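Local coordinates for protein luciferase-like monooxygenase (Streptomyces bottropensis, PDB 7BIP) that probably acts as a monooxygenase, incorporating oxygen during the biosynthesis of the aromatic polyketide rishirilide, at residues His84-Ala89 and His153-Val158; Gly4-Pro9 and Ser322-Ser327; Ser182-Ala187 and Leu209-Asp214; His48-Tyr53 and Arg109-Asp114. All coordinates share one frame; numbering follows the deposited sequence.

In the fold
The chain opens contact 2 with its first strand and closes it more than 300 residues later, where 322-327 lies beside 4-9 and completes the ring of parallel strands in the TIM barrel. The other three contacts all fall within this long span. Contact 4 opens at 48-53 and contact 1 at 84-89; contact 4 closes at 109-114 before contact 1 closes at 153-158, so these two cross. Contact 1 ties helix 85-98 to a peripheral hairpin, and contact 4 joins two loops beyond barrel strands. Contact 3 follows as a short closure between outer helices. Contacts 2 and 4 touch, Phe-8 packing on Tyr-50; the remaining pairs of contacts do not meet.

Contact 1. Residues His84-Ala89 and His153-Val158; sequences HPLKLA and HRFGPV
His-153 brings its imidazole over one face of the His-84 ring, and the two approach closest at their CD2 atoms, 3.3 Å apart. The ring centres are 4.1 Å from each other and the planes meet at 46°, an oblique pairing rather than a flat stack. Pro-85 approaches the His-153 ring obliquely, from the side on which His-84 lies, its CD 3.4 Å from His-153 ND1. Phe-155, two residues along the strand and therefore on the same side of it, takes up the next position. Its chi1 of 52° sets CG between the backbone N and the carbonyl carbon, and from there the ring reaches across to Leu-86. The CD2 methyl of Leu-86 sits over the centre of the ring, 4.0 Å from its centroid, a CH-pi contact suited to a branched aliphatic side chain against an aromatic face. At the ring's edge, Pro-85 CG is 4.1 Å from Phe-155 CE2. These residues join the start of helix 85-98, an outer helix of the TIM barrel, to strand 154-158 of a peripheral antiparallel beta hairpin; Leu-140 of helix 126-142 touches both Leu-86 and Phe-155. His-84 is also the N-cap: with CG opposite the backbone N (chi1 -166°), its ND1 accepts from Leu-86 N at 3.1 Å, in the ring plane. Replacing His-84 with an alanine would probably leave Leu-86 N without its capping acceptor and one face of His-153 without its aromatic neighbour. Phe-119 of the second subunit meets the His-84 ring edge-to-face, and Glu-120 of that subunit packs on His-153.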
loop_
_atom_site.group_PDB
_atom_site.type_symbol
_atom_site.label_atom_id
_atom_site.label_comp_id
_atom_site.label_asym_id
_atom_site.label_seq_id
_atom_site.Cartn_x
_atom_site.Cartn_y
_atom_site.Cartn_z
ATOM N N HIS A 84 -3.969 12.921 -1.255
ATOM C CA HIS A 84 -5.356 13.316 -1.398
ATOM C C HIS A 84 -6.204 12.532 -0.406
ATOM O O HIS A 84 -6.027 11.315 -0.276
ATOM C CB HIS A 84 -5.828 13.020 -2.820
ATOM C CG HIS A 84 -7.115 13.684 -3.187
ATOM N ND1 HIS A 84 -8.319 13.356 -2.603
ATOM C CD2 HIS A 84 -7.388 14.640 -4.108
ATOM C CE1 HIS A 84 -9.275 14.102 -3.127
ATOM N NE2 HIS A 84 -8.741 14.877 -4.052
ATOM N N PRO A 85 -7.132 13.175 0.309
ATOM C CA PRO A 85 -7.896 12.433 1.332
ATOM C C PRO A 85 -8.688 11.260 0.781
ATOM O O PRO A 85 -8.903 10.287 1.513
ATOM C CB PRO A 85 -8.828 13.495 1.934
ATOM C CG PRO A 85 -8.803 14.632 0.976
ATOM C CD PRO A 85 -7.473 14.607 0.294
ATOM N N LEU A 86 -9.147 11.318 -0.475
ATOM C CA LEU A 86 -9.841 10.165 -1.043
ATOM C C LEU A 86 -8.926 8.950 -1.070
ATOM O O LEU A 86 -9.343 7.830 -0.750
ATOM C CB LEU A 86 -10.324 10.480 -2.460
ATOM C CG LEU A 86 -11.473 11.479 -2.602
ATOM C CD1 LEU A 86 -11.652 11.840 -4.078
ATOM C CD2 LEU A 86 -12.762 10.918 -2.018
ATOM N N LYS A 87 -7.680 9.155 -1.480
ATOM C CA LYS A 87 -6.719 8.061 -1.563
ATOM C C LYS A 87 -6.313 7.576 -0.182
ATOM O O LYS A 87 -6.211 6.365 0.053
ATOM C CB LYS A 87 -5.491 8.541 -2.321
ATOM C CG LYS A 87 -5.783 8.902 -3.739
ATOM C CD LYS A 87 -6.068 7.669 -4.517
ATOM C CE LYS A 87 -4.815 6.831 -4.589
ATOM N NZ LYS A 87 -3.674 7.606 -5.150
ATOM N N LEU A 88 -6.041 8.514 0.725
ATOM C CA LEU A 88 -5.639 8.147 2.074
ATOM C C LEU A 88 -6.749 7.382 2.779
ATOM O O LEU A 88 -6.509 6.326 3.379
ATOM C CB LEU A 88 -5.262 9.403 2.856
ATOM C CG LEU A 88 -4.584 9.208 4.208
ATOM C CD1 LEU A 88 -3.398 8.245 4.104
ATOM C CD2 LEU A 88 -4.132 10.581 4.663
ATOM N N ALA A 89 -7.982 7.895 2.714
ATOM C CA ALA A 89 -9.090 7.179 3.338
ATOM C C ALA A 89 -9.260 5.796 2.726
ATOM O O ALA A 89 -9.471 4.812 3.447
ATOM C CB ALA A 89 -10.385 7.979 3.203
ATOM N N HIS A 153 -9.303 20.465 -1.422
ATOM C CA HIS A 153 -9.990 19.505 -2.277
ATOM C C HIS A 153 -11.489 19.675 -2.117
ATOM O O HIS A 153 -11.970 19.916 -1.009
ATOM C CB HIS A 153 -9.584 18.069 -1.926
ATOM C CG HIS A 153 -8.104 17.853 -1.924
ATOM N ND1 HIS A 153 -7.356 17.795 -0.767
ATOM C CD2 HIS A 153 -7.227 17.722 -2.948
ATOM C CE1 HIS A 153 -6.083 17.619 -1.079
ATOM N NE2 HIS A 153 -5.980 17.568 -2.394
ATOM N N ARG A 154 -12.223 19.570 -3.227
ATOM C CA ARG A 154 -13.677 19.654 -3.209
ATOM C C ARG A 154 -14.257 18.448 -3.931
ATOM O O ARG A 154 -13.885 18.169 -5.076
ATOM C CB ARG A 154 -14.172 20.939 -3.862
ATOM C CG ARG A 154 -13.657 22.187 -3.167
ATOM C CD ARG A 154 -14.223 23.441 -3.815
ATOM N NE ARG A 154 -13.360 23.897 -4.901
ATOM C CZ ARG A 154 -13.800 24.311 -6.082
ATOM N NH1 ARG A 154 -15.100 24.335 -6.336
ATOM N NH2 ARG A 154 -12.936 24.703 -7.005
ATOM N N PHE A 155 -15.164 17.739 -3.271
ATOM C CA PHE A 155 -15.724 16.548 -3.894
ATOM C C PHE A 155 -17.019 16.199 -3.181
ATOM O O PHE A 155 -17.276 16.657 -2.066
ATOM C CB PHE A 155 -14.739 15.368 -3.847
ATOM C CG PHE A 155 -14.184 15.071 -2.469
ATOM C CD1 PHE A 155 -14.931 14.379 -1.526
ATOM C CD2 PHE A 155 -12.890 15.458 -2.134
ATOM C CE1 PHE A 155 -14.405 14.108 -0.259
ATOM C CE2 PHE A 155 -12.364 15.194 -0.886
ATOM C CZ PHE A 155 -13.128 14.516 0.059
ATOM N N GLY A 156 -17.830 15.381 -3.837
ATOM C CA GLY A 156 -19.023 14.869 -3.214
ATOM C C GLY A 156 -20.289 15.445 -3.808
ATOM O O GLY A 156 -20.257 16.447 -4.531
ATOM N N PRO A 157 -21.446 14.834 -3.492
ATOM C CA PRO A 157 -21.557 13.701 -2.560
ATOM C C PRO A 157 -20.963 12.390 -3.081
ATOM O O PRO A 157 -21.255 11.974 -4.210
ATOM C CB PRO A 157 -23.068 13.559 -2.353
ATOM C CG PRO A 157 -23.691 14.197 -3.557
ATOM C CD PRO A 157 -22.764 15.305 -3.959
ATOM N N VAL A 158 -20.115 11.762 -2.254
ATOM C CA VAL A 158 -19.506 10.474 -2.563
ATOM C C VAL A 158 -19.539 9.629 -1.298
ATOM O O VAL A 158 -19.643 10.143 -0.184
ATOM C CB VAL A 158 -18.050 10.590 -3.074
ATOM C CG1 VAL A 158 -18.017 11.193 -4.476
ATOM C CG2 VAL A 158 -17.192 11.382 -2.074
#

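Contact 2. Residues Gly4-Pro9 and Ser322-Ser327; sequences GINLFP and SLQVIS
Gln-324 starts its side chain with CG anti to the backbone N (chi1 170°) and then bends at chi2 (55°), which swings the amide forward beside Ile-326 and across to Phe-8. There OE1 accepts from Phe-8 N at 2.9 Å, while NE2 donates to Ile-326 O at 2.8 Å, that oxygen lying close to the amide plane. Glutamine suits the place, because one flat group supplies both an acceptor and a donor to backbone that has left regular strand pairing. Earlier in the two segments the pairing is parallel: Leu-323 N donates to Gly-4 O and Asn-6 N to Leu-323 O, each at 2.8 Å and nearly straight. The bond from Val-325 N to Asn-6 O is weak, at 3.4 Å. Strands 2-6 and 320-324 are the first and last of the TIM barrel, and their pairing closes it. Ile-5 and Leu-323 point outward to the apolar side chains of helix 332-345, Met-339 and Phe-342 respectively. On the other face of the sheet lie Asn-6, Gln-324 and Ser-322, whose hydroxyl bonds to His-39 and Lys-41. Beyond the strands, the side chains of Leu-7 and Ile-326 cross at about a right angle, CD2 of the first 3.8 Å from CG2 of the second. Ile-326 also lays CG1 against Phe-8 O, at 3.5 Å. A water donates to Ile-326 O at 2.6 Å and, weakly, to Phe-8 O.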
loop_
_atom_site.group_PDB
_atom_site.type_symbol
_atom_site.label_atom_id
_atom_site.label_comp_id
_atom_site.label_asym_id
_atom_site.label_seq_id
_atom_site.Cartn_x
_atom_site.Cartn_y
_atom_site.Cartn_z
ATOM N N GLY A 4 5.020 -1.584 21.742
ATOM C CA GLY A 4 5.159 -2.147 20.417
ATOM C C GLY A 4 6.514 -1.810 19.839
ATOM O O GLY A 4 7.385 -1.291 20.549
ATOM N N ILE A 5 6.729 -2.107 18.563
ATOM C CA ILE A 5 8.006 -1.781 17.942
ATOM C C ILE A 5 7.762 -0.802 16.809
ATOM O O ILE A 5 6.712 -0.814 16.158
ATOM C CB ILE A 5 8.763 -3.016 17.418
ATOM C CG1 ILE A 5 7.936 -3.725 16.338
ATOM C CG2 ILE A 5 9.134 -3.955 18.589
ATOM C CD1 ILE A 5 8.761 -4.677 15.457
ATOM N N ASN A 6 8.745 0.064 16.596
ATOM C CA ASN A 6 8.749 1.022 15.507
ATOM C C ASN A 6 9.872 0.631 14.561
ATOM O O ASN A 6 10.966 0.255 15.003
ATOM C CB ASN A 6 8.952 2.444 16.040
ATOM C CG ASN A 6 8.548 3.516 15.045
ATOM O OD1 ASN A 6 8.346 3.245 13.865
ATOM N ND2 ASN A 6 8.444 4.757 15.525
ATOM N N LEU A 7 9.589 0.679 13.268
ATOM C CA LEU A 7 10.534 0.263 12.233
ATOM C C LEU A 7 10.816 1.473 11.342
ATOM O O LEU A 7 10.362 1.567 10.203
ATOM C CB LEU A 7 9.988 -0.937 11.432
ATOM C CG LEU A 7 9.871 -2.217 12.265
ATOM C CD1 LEU A 7 9.112 -3.328 11.524
ATOM C CD2 LEU A 7 11.260 -2.710 12.745
ATOM N N PHE A 8 11.566 2.414 11.896
ATOM C CA PHE A 8 11.919 3.651 11.214
ATOM C C PHE A 8 13.242 3.411 10.506
ATOM O O PHE A 8 14.269 3.254 11.175
ATOM C CB PHE A 8 12.050 4.770 12.242
ATOM C CG PHE A 8 12.171 6.163 11.669
ATOM C CD1 PHE A 8 11.359 7.181 12.148
ATOM C CD2 PHE A 8 13.123 6.477 10.715
ATOM C CE1 PHE A 8 11.464 8.471 11.654
ATOM C CE2 PHE A 8 13.233 7.770 10.223
ATOM C CZ PHE A 8 12.401 8.761 10.697
ATOM N N PRO A 9 13.287 3.395 9.167
ATOM C CA PRO A 9 14.567 3.154 8.480
ATOM C C PRO A 9 15.438 4.407 8.456
ATOM O O PRO A 9 14.992 5.486 8.067
ATOM C CB PRO A 9 14.137 2.747 7.066
ATOM C CG PRO A 9 12.837 3.433 6.868
ATOM C CD PRO A 9 12.161 3.504 8.227
ATOM N N SER A 322 6.395 2.963 21.495
ATOM C CA SER A 322 6.934 2.237 20.349
ATOM C C SER A 322 8.447 2.190 20.488
ATOM O O SER A 322 9.098 3.240 20.570
ATOM C CB SER A 322 6.549 2.885 19.014
ATOM O OG SER A 322 5.150 3.030 18.892
ATOM N N LEU A 323 8.999 0.980 20.508
ATOM C CA LEU A 323 10.439 0.780 20.656
ATOM C C LEU A 323 11.075 0.764 19.270
ATOM O O LEU A 323 10.834 -0.151 18.482
ATOM C CB LEU A 323 10.709 -0.524 21.403
ATOM C CG LEU A 323 9.962 -0.677 22.731
ATOM C CD1 LEU A 323 9.930 -2.144 23.128
ATOM C CD2 LEU A 323 10.618 0.179 23.826
ATOM N N GLN A 324 11.872 1.783 18.969
ATOM C CA GLN A 324 12.512 1.883 17.661
ATOM C C GLN A 324 13.771 1.014 17.655
ATOM O O GLN A 324 14.776 1.372 18.282
ATOM C CB GLN A 324 12.827 3.346 17.358
ATOM C CG GLN A 324 13.705 3.523 16.143
ATOM C CD GLN A 324 13.103 2.849 14.943
ATOM O OE1 GLN A 324 11.906 2.969 14.693
ATOM N NE2 GLN A 324 13.918 2.120 14.200
ATOM N N VAL A 325 13.742 -0.119 16.940
ATOM C CA VAL A 325 14.737 -1.180 17.139
ATOM C C VAL A 325 15.683 -1.362 15.959
ATOM O O VAL A 325 16.571 -2.220 16.037
ATOM C CB VAL A 325 14.070 -2.530 17.481
ATOM C CG1 VAL A 325 13.367 -2.471 18.848
ATOM C CG2 VAL A 325 13.082 -2.944 16.398
ATOM N N ILE A 326 15.556 -0.581 14.889
ATOM C CA ILE A 326 16.462 -0.716 13.751
ATOM C C ILE A 326 17.184 0.600 13.511
ATOM O O ILE A 326 16.704 1.674 13.886
ATOM C CB ILE A 326 15.721 -1.176 12.475
ATOM C CG1 ILE A 326 14.678 -0.136 12.062
ATOM C CG2 ILE A 326 15.074 -2.532 12.709
ATOM C CD1 ILE A 326 14.032 -0.397 10.732
ATOM N N SER A 327 18.360 0.508 12.894
ATOM C CA SER A 327 19.115 1.710 12.542
ATOM C C SER A 327 20.360 1.382 11.735
ATOM O O SER A 327 21.222 0.622 12.187
ATOM C CB SER A 327 19.523 2.506 13.784
ATOM O OG SER A 327 20.183 3.706 13.392
HETATM O O HOH W 1 16.753 4.246 13.300
#

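Contact 3. Residues Ser182-Ala187 and Leu209-Asp214; sequences SAEAAA and LSLYRD
The carbonyl oxygen of Ala-183 is met from two helices: its own supplies the N-H of Ala-187, with N 3.2 Å away, and the other brings the ring edge of Tyr-212, whose CD1 lies 3.4 Å from the oxygen in the plane of the ring. One turn further on, Ala-187 CB comes to 3.6 Å from the same CD1 and to 3.5 Å from Tyr-212 O. A chi1 of 173° carries the Tyr-212 ring away from its backbone N, off the helix and along the neighbouring one. Helices 180-188 and 202-218 run side by side on the outside of the TIM barrel, with strand 192-195 between them in sequence; their local axes come within 8.1 Å at an angle of 24°. Ala-183 and Ala-187 suit so close an approach, since each presents no more than a methyl to the other helix. Tyr-212 is buried, and its hydroxyl is satisfied by His-191 O. Substituting an alanine for Tyr-212 would probably leave His-191 O without this partner and open a gap beside Ala-187. On the more exposed side of the pair, Glu-184 extends past Leu-211, OE2 lying 4.2 Å from Leu-211 CB.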
loop_
_atom_site.group_PDB
_atom_site.type_symbol
_atom_site.label_atom_id
_atom_site.label_comp_id
_atom_site.label_asym_id
_atom_site.label_seq_id
_atom_site.Cartn_x
_atom_site.Cartn_y
_atom_site.Cartn_z
ATOM N N SER A 182 -1.756 22.147 19.584
ATOM C CA SER A 182 -2.242 21.091 18.703
ATOM C C SER A 182 -2.702 19.877 19.498
ATOM O O SER A 182 -3.574 19.130 19.038
ATOM C CB SER A 182 -1.160 20.696 17.697
ATOM O OG SER A 182 0.094 20.525 18.331
ATOM N N ALA A 183 -2.139 19.668 20.692
ATOM C CA ALA A 183 -2.612 18.587 21.548
ATOM C C ALA A 183 -3.982 18.907 22.126
ATOM O O ALA A 183 -4.822 18.014 22.281
ATOM C CB ALA A 183 -1.605 18.317 22.664
ATOM N N GLU A 184 -4.224 20.177 22.453
ATOM C CA GLU A 184 -5.549 20.587 22.899
ATOM C C GLU A 184 -6.591 20.366 21.808
ATOM O O GLU A 184 -7.699 19.890 22.079
ATOM C CB GLU A 184 -5.515 22.055 23.320
ATOM C CG GLU A 184 -6.484 22.408 24.432
ATOM C CD GLU A 184 -6.061 23.645 25.206
ATOM O OE1 GLU A 184 -6.941 24.471 25.534
ATOM O OE2 GLU A 184 -4.852 23.787 25.486
ATOM N N ALA A 185 -6.252 20.714 20.565
ATOM C CA ALA A 185 -7.196 20.555 19.465
ATOM C C ALA A 185 -7.513 19.085 19.216
ATOM O O ALA A 185 -8.655 18.731 18.898
ATOM C CB ALA A 185 -6.637 21.211 18.202
ATOM N N ALA A 186 -6.518 18.212 19.374
ATOM C CA ALA A 186 -6.752 16.782 19.202
ATOM C C ALA A 186 -7.763 16.273 20.220
ATOM O O ALA A 186 -8.705 15.549 19.875
ATOM C CB ALA A 186 -5.431 16.023 19.328
ATOM N N ALA A 187 -7.581 16.644 21.490
ATOM C CA ALA A 187 -8.528 16.226 22.514
ATOM C C ALA A 187 -9.918 16.778 22.226
ATOM O O ALA A 187 -10.915 16.058 22.357
ATOM C CB ALA A 187 -8.044 16.674 23.895
ATOM N N LEU A 209 0.793 16.770 28.150
ATOM C CA LEU A 209 -0.132 15.723 28.575
ATOM C C LEU A 209 -1.216 16.286 29.480
ATOM O O LEU A 209 -2.385 15.891 29.385
ATOM C CB LEU A 209 0.633 14.601 29.282
ATOM C CG LEU A 209 1.388 13.662 28.330
ATOM C CD1 LEU A 209 2.465 12.874 29.074
ATOM C CD2 LEU A 209 0.419 12.721 27.654
ATOM N N SER A 210 -0.846 17.212 30.367
ATOM C CA SER A 210 -1.831 17.832 31.248
ATOM C C SER A 210 -2.854 18.629 30.450
ATOM O O SER A 210 -4.063 18.520 30.686
ATOM C CB SER A 210 -1.130 18.721 32.273
ATOM O OG SER A 210 -2.050 19.170 33.255
ATOM N N LEU A 211 -2.388 19.437 29.494
ATOM C CA LEU A 211 -3.313 20.166 28.630
ATOM C C LEU A 211 -4.200 19.215 27.838
ATOM O O LEU A 211 -5.396 19.474 27.659
ATOM C CB LEU A 211 -2.545 21.080 27.679
ATOM C CG LEU A 211 -1.644 22.140 28.306
ATOM C CD1 LEU A 211 -0.884 22.878 27.221
ATOM C CD2 LEU A 211 -2.455 23.103 29.157
ATOM N N TYR A 212 -3.627 18.112 27.346
ATOM C CA TYR A 212 -4.411 17.148 26.584
ATOM C C TYR A 212 -5.468 16.496 27.463
ATOM O O TYR A 212 -6.649 16.448 27.100
ATOM C CB TYR A 212 -3.488 16.093 25.962
ATOM C CG TYR A 212 -4.216 14.959 25.283
ATOM C CD1 TYR A 212 -4.829 15.147 24.045
ATOM C CD2 TYR A 212 -4.297 13.697 25.873
ATOM C CE1 TYR A 212 -5.494 14.114 23.419
ATOM C CE2 TYR A 212 -4.970 12.662 25.260
ATOM C CZ TYR A 212 -5.561 12.873 24.025
ATOM O OH TYR A 212 -6.233 11.850 23.404
ATOM N N ARG A 213 -5.064 15.995 28.634
ATOM C CA ARG A 213 -6.020 15.334 29.514
ATOM C C ARG A 213 -7.093 16.304 29.996
ATOM O O ARG A 213 -8.265 15.928 30.126
ATOM C CB ARG A 213 -5.282 14.690 30.690
ATOM C CG ARG A 213 -4.555 13.393 30.320
ATOM C CD ARG A 213 -3.456 13.012 31.315
ATOM N NE ARG A 213 -2.940 11.666 31.067
ATOM C CZ ARG A 213 -1.667 11.305 31.216
ATOM N NH1 ARG A 213 -0.761 12.194 31.613
ATOM N NH2 ARG A 213 -1.294 10.057 30.962
ATOM N N ASP A 214 -6.718 17.561 30.249
ATOM C CA ASP A 214 -7.700 18.563 30.658
ATOM C C ASP A 214 -8.707 18.831 29.548
ATOM O O ASP A 214 -9.923 18.808 29.775
ATOM C CB ASP A 214 -6.993 19.858 31.053
ATOM C CG ASP A 214 -6.540 19.860 32.496
ATOM O OD1 ASP A 214 -5.961 20.876 32.930
ATOM O OD2 ASP A 214 -6.754 18.842 33.194
#

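Contact 4. Residues His48-Tyr53 and Arg109-Asp114; sequences HEYGGY and RAFLPD
Tyr-50 and Leu-112 make the more enclosed half of this contact between two loops of the TIM barrel, those after strands 39-42 and 103-107. Both leave the C-terminal ends of their strands, the side of the barrel where the active sites of this fold lie. Leu-112 is buried, and its CD1 comes in at the edge of the Tyr-50 ring, 4.3 Å from CD2. With chi1 at -176° the Tyr-50 ring points opposite its backbone N, to that methyl, and it also packs on Ala-257, Leu-258 and Ala-261 of helix 240-262. An aliphatic leucine suits a buried place at an aromatic edge. Toward solvent the packing thins. Phe-111 is exposed and reaches Tyr-50 with the end of its ring alone, CZ to CE2 at 4.0 Å, the side chains crossing at about a right angle. The polar pair is close but poorly directed: His-48 NE2 donates to OD1 of Asp-114, in the first turn of helix 113-119, by a weak bond with an N-H...O angle of 123°. Ring and carboxylate planes differ by 28°. OD1 lies off the N-H direction, beside the ring edge, 3.0 Å from His-48 NE2 and 3.1 Å from His-48 CE1.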
loop_
_atom_site.group_PDB
_atom_site.type_symbol
_atom_site.label_atom_id
_atom_site.label_comp_id
_atom_site.label_asym_id
_atom_site.label_seq_id
_atom_site.Cartn_x
_atom_site.Cartn_y
_atom_site.Cartn_z
ATOM N N HIS A 48 15.509 10.728 1.438
ATOM C CA HIS A 48 16.737 10.754 2.217
ATOM C C HIS A 48 16.900 9.442 2.967
ATOM O O HIS A 48 15.927 8.730 3.216
ATOM C CB HIS A 48 16.728 11.918 3.211
ATOM C CG HIS A 48 16.667 13.263 2.558
ATOM N ND1 HIS A 48 17.756 13.836 1.937
ATOM C CD2 HIS A 48 15.649 14.146 2.428
ATOM C CE1 HIS A 48 17.410 15.016 1.449
ATOM N NE2 HIS A 48 16.138 15.228 1.735
ATOM N N GLU A 49 18.144 9.135 3.341
ATOM C CA GLU A 49 18.371 7.960 4.179
ATOM C C GLU A 49 17.555 8.024 5.464
ATOM O O GLU A 49 17.152 6.978 5.996
ATOM C CB GLU A 49 19.864 7.815 4.483
ATOM C CG GLU A 49 20.674 7.417 3.266
ATOM C CD GLU A 49 22.040 8.073 3.216
ATOM O OE1 GLU A 49 22.786 7.998 4.218
ATOM O OE2 GLU A 49 22.362 8.674 2.169
ATOM N N TYR A 50 17.290 9.229 5.971
ATOM C CA TYR A 50 16.376 9.413 7.093
ATOM C C TYR A 50 14.932 9.132 6.679
ATOM O O TYR A 50 14.229 10.024 6.192
ATOM C CB TYR A 50 16.511 10.836 7.656
ATOM C CG TYR A 50 15.681 11.120 8.890
ATOM C CD1 TYR A 50 16.080 10.675 10.146
ATOM C CD2 TYR A 50 14.495 11.844 8.795
ATOM C CE1 TYR A 50 15.315 10.949 11.275
ATOM C CE2 TYR A 50 13.728 12.119 9.912
ATOM C CZ TYR A 50 14.141 11.673 11.147
ATOM O OH TYR A 50 13.368 11.950 12.250
ATOM N N GLY A 51 14.485 7.888 6.851
ATOM C CA GLY A 51 13.103 7.519 6.625
ATOM C C GLY A 51 12.747 7.133 5.205
ATOM O O GLY A 51 11.651 6.597 4.987
ATOM N N GLY A 52 13.632 7.376 4.234
ATOM C CA GLY A 52 13.233 7.369 2.829
ATOM C C GLY A 52 12.940 6.004 2.236
ATOM O O GLY A 52 12.314 5.936 1.171
ATOM N N TYR A 53 13.390 4.919 2.877
ATOM C CA TYR A 53 12.932 3.591 2.468
ATOM C C TYR A 53 11.448 3.396 2.712
ATOM O O TYR A 53 10.894 2.389 2.259
ATOM C CB TYR A 53 13.680 2.480 3.203
ATOM C CG TYR A 53 15.032 2.125 2.632
ATOM C CD1 TYR A 53 15.717 3.007 1.792
ATOM C CD2 TYR A 53 15.642 0.919 2.938
ATOM C CE1 TYR A 53 16.963 2.685 1.277
ATOM C CE2 TYR A 53 16.895 0.589 2.420
ATOM C CZ TYR A 53 17.553 1.479 1.599
ATOM O OH TYR A 53 18.795 1.157 1.086
ATOM N N ARG A 109 2.611 15.960 10.898
ATOM C CA ARG A 109 3.031 17.101 10.098
ATOM C C ARG A 109 4.367 16.800 9.436
ATOM O O ARG A 109 5.230 16.129 10.011
ATOM C CB ARG A 109 3.159 18.362 10.957
ATOM C CG ARG A 109 1.933 18.703 11.781
ATOM C CD ARG A 109 0.922 19.513 10.991
ATOM N NE ARG A 109 1.514 20.617 10.238
ATOM C CZ ARG A 109 1.728 21.834 10.728
ATOM N NH1 ARG A 109 2.271 22.771 9.961
ATOM N NH2 ARG A 109 1.406 22.116 11.984
ATOM N N ALA A 110 4.535 17.294 8.218
ATOM C CA ALA A 110 5.828 17.154 7.579
ATOM C C ALA A 110 6.762 18.264 8.053
ATOM O O ALA A 110 6.330 19.334 8.490
ATOM C CB ALA A 110 5.683 17.195 6.059
ATOM N N PHE A 111 8.062 18.001 7.952
ATOM C CA PHE A 111 9.027 19.038 8.293
ATOM C C PHE A 111 10.289 19.045 7.442
ATOM O O PHE A 111 11.046 20.015 7.531
ATOM C CB PHE A 111 9.425 18.929 9.773
ATOM C CG PHE A 111 10.225 17.700 10.102
ATOM C CD1 PHE A 111 11.603 17.776 10.255
ATOM C CD2 PHE A 111 9.599 16.475 10.271
ATOM C CE1 PHE A 111 12.342 16.647 10.562
ATOM C CE2 PHE A 111 10.334 15.338 10.579
ATOM C CZ PHE A 111 11.706 15.425 10.722
ATOM N N LEU A 112 10.548 18.027 6.628
ATOM C CA LEU A 112 11.747 18.028 5.798
ATOM C C LEU A 112 11.547 18.986 4.633
ATOM O O LEU A 112 10.587 18.824 3.873
ATOM C CB LEU A 112 12.055 16.628 5.287
ATOM C CG LEU A 112 12.412 15.576 6.344
ATOM C CD1 LEU A 112 12.716 14.229 5.692
ATOM C CD2 LEU A 112 13.581 16.048 7.187
ATOM N N PRO A 113 12.409 19.987 4.457
ATOM C CA PRO A 113 12.164 20.975 3.390
ATOM C C PRO A 113 12.135 20.374 1.994
ATOM O O PRO A 113 11.319 20.796 1.166
ATOM C CB PRO A 113 13.318 21.971 3.569
ATOM C CG PRO A 113 13.695 21.837 5.019
ATOM C CD PRO A 113 13.533 20.376 5.327
ATOM N N ASP A 114 12.983 19.380 1.712
ATOM C CA ASP A 114 12.977 18.780 0.381
ATOM C C ASP A 114 11.661 18.077 0.071
ATOM O O ASP A 114 11.273 17.986 -1.100
ATOM C CB ASP A 114 14.137 17.799 0.232
ATOM C CG ASP A 114 15.482 18.492 0.220
ATOM O OD1 ASP A 114 16.513 17.797 0.300
ATOM O OD2 ASP A 114 15.504 19.737 0.139
#